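PDB 6NCW: beta-galacturonidase from Eisenbergiella tayi, which hydrolyses beta-galacturonides as a glycoside hydrolase of family 2, and probably belongs among the gut bacterial enzymes that split terminal beta-linked hexuronic acids from their conjugates. Local coordinates for residues E484-V488 with K542-V547; G469-G473 with R539-L543. All coordinates share one frame; numbering follows the deposited sequence.

How the contacts relate
Both contacts lie in the TIM barrel domain, on the same side of the chain's centre, with their own centres about 7 Å apart. Along the chain the order is 469-473, in the loop after strand 461-466, then 484-488, opening helix 484-500, and finally 539-543 and 542-547, which overlap at K542 and L543. The chain leading into helix 544-553 packs on loop 469-473 through 539-543 and on the start of helix 484-500 through 542-547. E484 OE2 joins the two contacts through a probable hydrogen bond to G473 N of 2.7 Å. Both also reach the second subunit, so this corner of the barrel domain belongs to the tetramer's interfaces as well.

Contact 1: residues E484-V488 with K542-V547; sequences EEYQV and KLAYEV
E484 reaches L543 with its carboxylate, and the one direct hydrogen bond between the two segments runs from L543 N to E484 OE1 (2.8 Å). The nitrogen meets OE1 nearly along its C-O axis, though the N-H is bent away from the straight line (144°). CG of E484 lies anti to the carbonyl carbon (chi1 -70°) and the chain is extended beyond it, which carries the carboxylate out to the turn before helix 544-553. The other oxygen, OE2, has G473 N as a probable hydrogen-bond partner and forms a salt bridge with R475 of the second subunit.

A water bridges the two segments. It donates to E484 O (2.8 Å) and Q487 OE1 (2.7 Å) and accepts from A544 N (2.8 Å). Q487 is thereby held by its carbonyl oxygen, while its NE2 turns to A468 O and G533 O. The same OE1 also packs against CB of A544 (3.4 Å) and CD of K542, whose side chain crosses that of Q487 at about a right angle and ends in a salt bridge with D514.

Apolar contacts complete the join. V488 divides its two methyls: CG2 presses on L543 CB at 3.5 Å, and CG1, anti to the backbone N (chi1 163°), meets V547 CG2 at 3.5 Å. The isobutyl group of L543 lies across the E484 side chain, with CD1 3.7 Å from E484 CB.

Polar and apolar contacts thus combine near the beginnings of helices 484-500 and 544-553: a carboxylate and a water occupy the backbone N-H groups of L543 and A544 in the turn that leads into helix 544-553. The positive ends of both helices would be expected to stabilise the negative charge on E484, as would the neighbouring subunit's arginine.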
ATOM      1  N   GLU A 484       0.611  -6.342 -10.966  1.00 15.93           N
ATOM      2  CA  GLU A 484       1.723  -7.274 -10.900  1.00 17.47           C
ATOM      3  C   GLU A 484       1.413  -8.573 -11.629  1.00 18.20           C
ATOM      4  O   GLU A 484       2.323  -9.194 -12.190  1.00 16.07           O
ATOM      5  CB  GLU A 484       2.080  -7.558  -9.435  1.00 20.18           C
ATOM      6  CG  GLU A 484       2.726  -6.372  -8.708  1.00 19.95           C
ATOM      7  CD  GLU A 484       3.261  -6.749  -7.335  1.00 23.10           C
ATOM      8  OE1 GLU A 484       4.195  -7.586  -7.280  1.00 21.55           O
ATOM      9  OE2 GLU A 484       2.744  -6.214  -6.313  1.00 22.10           O
ATOM     10  N   GLU A 485       0.154  -9.022 -11.601  1.00 18.22           N
ATOM     11  CA  GLU A 485      -0.207 -10.237 -12.334  1.00 19.83           C
ATOM     12  C   GLU A 485       0.028 -10.069 -13.820  1.00 18.52           C
ATOM     13  O   GLU A 485       0.588 -10.953 -14.473  1.00 21.57           O
ATOM     14  CB  GLU A 485      -1.660 -10.611 -12.082  1.00 17.35           C
ATOM     15  CG  GLU A 485      -1.919 -11.022 -10.664  1.00 23.22           C
ATOM     16  CD  GLU A 485      -2.488  -9.873  -9.829  1.00 27.00           C
ATOM     17  OE1 GLU A 485      -2.406  -8.697 -10.265  1.00 23.21           O
ATOM     18  OE2 GLU A 485      -3.016 -10.162  -8.735  1.00 26.77           O
ATOM     19  N   TYR A 486      -0.393  -8.940 -14.388  1.00 15.42           N
ATOM     20  CA  TYR A 486      -0.149  -8.782 -15.811  1.00 17.34           C
ATOM     21  C   TYR A 486       1.346  -8.787 -16.103  1.00 20.27           C
ATOM     22  O   TYR A 486       1.782  -9.339 -17.118  1.00 17.43           O
ATOM     23  CB  TYR A 486      -0.781  -7.508 -16.361  1.00 16.60           C
ATOM     24  CG  TYR A 486      -0.563  -7.442 -17.853  1.00 20.45           C
ATOM     25  CD1 TYR A 486       0.529  -6.766 -18.395  1.00 17.71           C
ATOM     26  CD2 TYR A 486      -1.408  -8.128 -18.718  1.00 19.79           C
ATOM     27  CE1 TYR A 486       0.747  -6.729 -19.774  1.00 17.44           C
ATOM     28  CE2 TYR A 486      -1.209  -8.093 -20.081  1.00 25.34           C
ATOM     29  CZ  TYR A 486      -0.126  -7.391 -20.609  1.00 23.64           C
ATOM     30  OH  TYR A 486       0.073  -7.381 -21.976  1.00 22.69           O
ATOM     31  N   GLN A 487       2.150  -8.157 -15.238  1.00 14.94           N
ATOM     32  CA  GLN A 487       3.582  -8.110 -15.503  1.00 15.57           C
ATOM     33  C   GLN A 487       4.173  -9.514 -15.506  1.00 19.49           C
ATOM     34  O   GLN A 487       5.108  -9.798 -16.262  1.00 18.89           O
ATOM     35  CB  GLN A 487       4.308  -7.240 -14.478  1.00 14.49           C
ATOM     36  CG  GLN A 487       5.801  -7.106 -14.783  1.00 14.73           C
ATOM     37  CD  GLN A 487       6.597  -6.467 -13.649  1.00 17.72           C
ATOM     38  OE1 GLN A 487       6.457  -6.847 -12.469  1.00 16.71           O
ATOM     39  NE2 GLN A 487       7.440  -5.494 -13.996  1.00 14.00           N
ATOM     40  N   VAL A 488       3.653 -10.393 -14.643  1.00 17.33           N
ATOM     41  CA  VAL A 488       4.078 -11.788 -14.631  1.00 19.06           C
ATOM     42  C   VAL A 488       3.869 -12.411 -16.006  1.00 20.98           C
ATOM     43  O   VAL A 488       4.784 -13.015 -16.576  1.00 19.98           O
ATOM     44  CB  VAL A 488       3.312 -12.571 -13.547  1.00 21.76           C
ATOM     45  CG1 VAL A 488       3.429 -14.102 -13.799  1.00 18.65           C
ATOM     46  CG2 VAL A 488       3.814 -12.201 -12.168  1.00 19.33           C
ATOM     47  N   LYS A 542       8.698  -7.804  -6.971  1.00 19.25           N
ATOM     48  CA  LYS A 542       7.349  -7.897  -7.508  1.00 16.72           C
ATOM     49  C   LYS A 542       7.046  -9.359  -7.847  1.00 18.95           C
ATOM     50  O   LYS A 542       7.927 -10.218  -7.782  1.00 16.22           O
ATOM     51  CB  LYS A 542       7.205  -7.012  -8.747  1.00 18.95           C
ATOM     52  CG  LYS A 542       7.387  -5.524  -8.484  1.00 15.13           C
ATOM     53  CD  LYS A 542       7.232  -4.705  -9.752  1.00 14.32           C
ATOM     54  CE  LYS A 542       7.829  -3.303  -9.550  1.00 14.14           C
ATOM     55  NZ  LYS A 542       7.849  -2.532 -10.796  1.00 15.43           N
ATOM     56  N   LEU A 543       5.786  -9.657  -8.196  1.00 16.59           N
ATOM     57  CA  LEU A 543       5.446 -11.049  -8.497  1.00 17.21           C
ATOM     58  C   LEU A 543       6.295 -11.588  -9.649  1.00 20.12           C
ATOM     59  O   LEU A 543       6.787 -12.719  -9.585  1.00 18.09           O
ATOM     60  CB  LEU A 543       3.952 -11.196  -8.816  1.00 17.75           C
ATOM     61  CG  LEU A 543       2.907 -10.875  -7.733  1.00 17.91           C
ATOM     62  CD1 LEU A 543       1.496 -11.026  -8.285  1.00 18.04           C
ATOM     63  CD2 LEU A 543       3.086 -11.802  -6.535  1.00 18.06           C
ATOM     64  N   ALA A 544       6.511 -10.774 -10.691  1.00 19.53           N
ATOM     65  CA  ALA A 544       7.319 -11.179 -11.838  1.00 20.05           C
ATOM     66  C   ALA A 544       8.743 -11.583 -11.465  1.00 20.55           C
ATOM     67  O   ALA A 544       9.439 -12.160 -12.297  1.00 17.93           O
ATOM     68  CB  ALA A 544       7.376 -10.052 -12.871  1.00 17.61           C
ATOM     69  N   TYR A 545       9.196 -11.301 -10.247  1.00 19.13           N
ATOM     70  CA  TYR A 545      10.549 -11.678  -9.863  1.00 20.43           C
ATOM     71  C   TYR A 545      10.743 -13.186  -9.973  1.00 22.14           C
ATOM     72  O   TYR A 545      11.787 -13.655 -10.448  1.00 18.67           O
ATOM     73  CB  TYR A 545      10.815 -11.165  -8.449  1.00 17.45           C
ATOM     74  CG  TYR A 545      12.183 -11.387  -7.837  1.00 21.21           C
ATOM     75  CD1 TYR A 545      12.580 -12.645  -7.385  1.00 21.91           C
ATOM     76  CD2 TYR A 545      13.033 -10.307  -7.600  1.00 16.93           C
ATOM     77  CE1 TYR A 545      13.795 -12.832  -6.776  1.00 20.66           C
ATOM     78  CE2 TYR A 545      14.244 -10.480  -6.988  1.00 18.47           C
ATOM     79  CZ  TYR A 545      14.627 -11.736  -6.584  1.00 23.95           C
ATOM     80  OH  TYR A 545      15.841 -11.885  -5.975  1.00 19.90           O
ATOM     81  N   GLU A 546       9.725 -13.960  -9.589  1.00 21.53           N
ATOM     82  CA  GLU A 546       9.855 -15.416  -9.630  1.00 24.04           C
ATOM     83  C   GLU A 546       9.804 -15.950 -11.059  1.00 21.95           C
ATOM     84  O   GLU A 546      10.383 -17.001 -11.343  1.00 23.95           O
ATOM     85  CB  GLU A 546       8.772 -16.069  -8.771  1.00 24.40           C
ATOM     86  CG  GLU A 546       8.930 -15.783  -7.278  1.00 28.01           C
ATOM     87  CD  GLU A 546      10.286 -16.251  -6.741  1.00 34.76           C
ATOM     88  OE1 GLU A 546      10.973 -15.470  -6.030  1.00 32.70           O
ATOM     89  OE2 GLU A 546      10.674 -17.399  -7.053  1.00 38.20           O
ATOM     90  N   VAL A 547       9.142 -15.229 -11.965  1.00 20.84           N
ATOM     91  CA  VAL A 547       9.099 -15.611 -13.374  1.00 23.14           C
ATOM     92  C   VAL A 547      10.464 -15.417 -14.031  1.00 23.92           C
ATOM     93  O   VAL A 547      10.924 -16.264 -14.812  1.00 23.56           O
ATOM     94  CB  VAL A 547       8.002 -14.800 -14.092  1.00 23.34           C
ATOM     95  CG1 VAL A 547       8.321 -14.641 -15.580  1.00 28.54           C
ATOM     96  CG2 VAL A 547       6.668 -15.485 -13.937  1.00 30.63           C
TER
HETATM   97  O   HOH W   1       4.878  -8.525 -11.125  1.00 16.31           O

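Contact 2: residues G469-G473 with R539-L543; sequences GAIYG and RRPKL
CE1 at the rim of the Y472 ring sits over the centre of the R540 guanidinium. CE1 lies 3.3 Å from R540 NE, and the two planes are inclined by 32°, so the overlap is tilted rather than parallel. CG of Y472 is anti to the backbone N (chi1 177°), which sends the ring out to the 539-543 segment. The arginine is extended through CD and then bends at chi3 (-70°), which turns the guanidinium to the CE1-CD1 rim while CB lies over the face. This CB makes a CH-pi contact with the ring, 4.3 Å from the centroid and offset toward the rim. NE of R540 is further held by a salt bridge to D536.

Near the plane of the tyrosine ring, its edge faces P541 O and CG of K542. A water bridges the phenol to the backbone, donating to Y472 OH (2.9 Å) and to P541 O (2.8 Å).

K542 runs past the ring edge to the backbone of A470. Its ammonium donates to A470 O (2.9 Å), approaching in the carbonyl plane, while its CD packs on A470 CB at 4.0 Å. Besides its D514 partner, NZ also bonds G533 O.

Neither segment is regular helix or strand: the contact joins two loops of the TIM barrel domain, one in the loop that follows strand 461-466. K532, seen binding galacturonate, has its side chain about 6 Å from that of K542, placing this loop pairing beside the sugar-binding site of the family 2 barrel.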
ATOM      1  N   GLY A 469       5.421  -2.703 -17.308  1.00 20.08           N
ATOM      2  CA  GLY A 469       5.186  -1.961 -16.080  1.00 14.93           C
ATOM      3  C   GLY A 469       4.415  -2.778 -15.062  1.00 17.63           C
ATOM      4  O   GLY A 469       3.678  -3.710 -15.393  1.00 18.38           O
ATOM      5  N   ALA A 470       4.602  -2.417 -13.796  1.00 15.95           N
ATOM      6  CA  ALA A 470       3.783  -2.923 -12.702  1.00 17.07           C
ATOM      7  C   ALA A 470       3.984  -2.003 -11.510  1.00 17.43           C
ATOM      8  O   ALA A 470       5.126  -1.751 -11.112  1.00 18.95           O
ATOM      9  CB  ALA A 470       4.159  -4.353 -12.323  1.00 14.36           C
ATOM     10  N   ILE A 471       2.894  -1.503 -10.940  1.00 16.74           N
ATOM     11  CA  ILE A 471       2.982  -0.727  -9.709  1.00 18.83           C
ATOM     12  C   ILE A 471       2.959  -1.720  -8.557  1.00 17.32           C
ATOM     13  O   ILE A 471       1.972  -2.441  -8.386  1.00 17.99           O
ATOM     14  CB  ILE A 471       1.833   0.288  -9.597  1.00 18.71           C
ATOM     15  CG1 ILE A 471       1.873   1.276 -10.776  1.00 17.42           C
ATOM     16  CG2 ILE A 471       1.924   1.016  -8.254  1.00 19.76           C
ATOM     17  CD1 ILE A 471       0.528   2.029 -11.001  1.00 17.12           C
ATOM     18  N   TYR A 472       4.053  -1.769  -7.786  1.00 17.97           N
ATOM     19  CA  TYR A 472       4.172  -2.716  -6.682  1.00 20.07           C
ATOM     20  C   TYR A 472       3.007  -2.553  -5.735  1.00 20.63           C
ATOM     21  O   TYR A 472       2.722  -1.448  -5.267  1.00 20.78           O
ATOM     22  CB  TYR A 472       5.497  -2.517  -5.914  1.00 18.30           C
ATOM     23  CG  TYR A 472       5.663  -3.429  -4.702  1.00 20.13           C
ATOM     24  CD1 TYR A 472       5.457  -2.958  -3.406  1.00 19.97           C
ATOM     25  CD2 TYR A 472       6.008  -4.765  -4.855  1.00 19.45           C
ATOM     26  CE1 TYR A 472       5.595  -3.788  -2.305  1.00 18.95           C
ATOM     27  CE2 TYR A 472       6.144  -5.604  -3.755  1.00 19.77           C
ATOM     28  CZ  TYR A 472       5.944  -5.108  -2.482  1.00 20.83           C
ATOM     29  OH  TYR A 472       6.090  -5.946  -1.384  1.00 16.80           O
ATOM     30  N   GLY A 473       2.324  -3.662  -5.461  1.00 21.43           N
ATOM     31  CA  GLY A 473       1.185  -3.665  -4.595  1.00 20.08           C
ATOM     32  C   GLY A 473      -0.158  -3.579  -5.311  1.00 23.17           C
ATOM     33  O   GLY A 473      -1.176  -3.909  -4.706  1.00 18.91           O
ATOM     34  N   ARG A 539      13.634  -2.060  -3.666  1.00 16.56           N
ATOM     35  CA  ARG A 539      14.241  -3.368  -3.913  1.00 18.39           C
ATOM     36  C   ARG A 539      13.356  -4.521  -3.432  1.00 19.65           C
ATOM     37  O   ARG A 539      13.857  -5.628  -3.158  1.00 15.27           O
ATOM     38  CB  ARG A 539      15.651  -3.472  -3.298  1.00 16.83           C
ATOM     39  CG  ARG A 539      16.789  -2.936  -4.203  1.00 15.35           C
ATOM     40  CD  ARG A 539      16.575  -1.483  -4.646  1.00 19.61           C
ATOM     41  NE  ARG A 539      17.698  -0.995  -5.441  1.00 21.08           N
ATOM     42  CZ  ARG A 539      17.752   0.188  -6.065  1.00 21.31           C
ATOM     43  NH1 ARG A 539      16.748   1.060  -5.991  1.00 15.69           N
ATOM     44  NH2 ARG A 539      18.834   0.503  -6.764  1.00 19.46           N
ATOM     45  N   ARG A 540      12.048  -4.281  -3.322  1.00 12.87           N
ATOM     46  CA  ARG A 540      11.086  -5.313  -2.938  1.00 19.72           C
ATOM     47  C   ARG A 540      10.676  -6.107  -4.174  1.00 17.77           C
ATOM     48  O   ARG A 540      10.305  -5.509  -5.191  1.00 17.28           O
ATOM     49  CB  ARG A 540       9.855  -4.697  -2.280  1.00 16.60           C
ATOM     50  CG  ARG A 540      10.173  -3.956  -0.966  1.00 20.46           C
ATOM     51  CD  ARG A 540       8.894  -3.393  -0.313  1.00 22.28           C
ATOM     52  NE  ARG A 540       8.310  -2.273  -1.072  1.00 19.18           N
ATOM     53  CZ  ARG A 540       7.363  -1.474  -0.601  1.00 20.40           C
ATOM     54  NH1 ARG A 540       6.875  -1.681   0.624  1.00 17.16           N
ATOM     55  NH2 ARG A 540       6.884  -0.491  -1.359  1.00 23.11           N
ATOM     56  N   PRO A 541      10.749  -7.430  -4.140  1.00 17.39           N
ATOM     57  CA  PRO A 541      10.469  -8.212  -5.362  1.00 18.25           C
ATOM     58  C   PRO A 541       8.990  -8.178  -5.724  1.00 17.85           C
ATOM     59  O   PRO A 541       8.127  -8.444  -4.887  1.00 22.24           O
ATOM     60  CB  PRO A 541      10.939  -9.632  -5.004  1.00 16.88           C
ATOM     61  CG  PRO A 541      11.117  -9.645  -3.508  1.00 22.85           C
ATOM     62  CD  PRO A 541      11.355  -8.228  -3.061  1.00 17.98           C
ATOM     63  N   LYS A 542       8.698  -7.804  -6.971  1.00 19.25           N
ATOM     64  CA  LYS A 542       7.349  -7.897  -7.508  1.00 16.72           C
ATOM     65  C   LYS A 542       7.046  -9.359  -7.847  1.00 18.95           C
ATOM     66  O   LYS A 542       7.927 -10.218  -7.782  1.00 16.22           O
ATOM     67  CB  LYS A 542       7.205  -7.012  -8.747  1.00 18.95           C
ATOM     68  CG  LYS A 542       7.387  -5.524  -8.484  1.00 15.13           C
ATOM     69  CD  LYS A 542       7.232  -4.705  -9.752  1.00 14.32           C
ATOM     70  CE  LYS A 542       7.829  -3.303  -9.550  1.00 14.14           C
ATOM     71  NZ  LYS A 542       7.849  -2.532 -10.796  1.00 15.43           N
ATOM     72  N   LEU A 543       5.786  -9.657  -8.196  1.00 16.59           N
ATOM     73  CA  LEU A 543       5.446 -11.049  -8.497  1.00 17.21           C
ATOM     74  C   LEU A 543       6.295 -11.588  -9.649  1.00 20.12           C
ATOM     75  O   LEU A 543       6.787 -12.719  -9.585  1.00 18.09           O
ATOM     76  CB  LEU A 543       3.952 -11.196  -8.816  1.00 17.75           C
ATOM     77  CG  LEU A 543       2.907 -10.875  -7.733  1.00 17.91           C
ATOM     78  CD1 LEU A 543       1.496 -11.026  -8.285  1.00 18.04           C
ATOM     79  CD2 LEU A 543       3.086 -11.802  -6.535  1.00 18.06           C
TER
HETATM   80  O   HOH W   2       7.790  -8.227  -2.091  1.00 20.12           O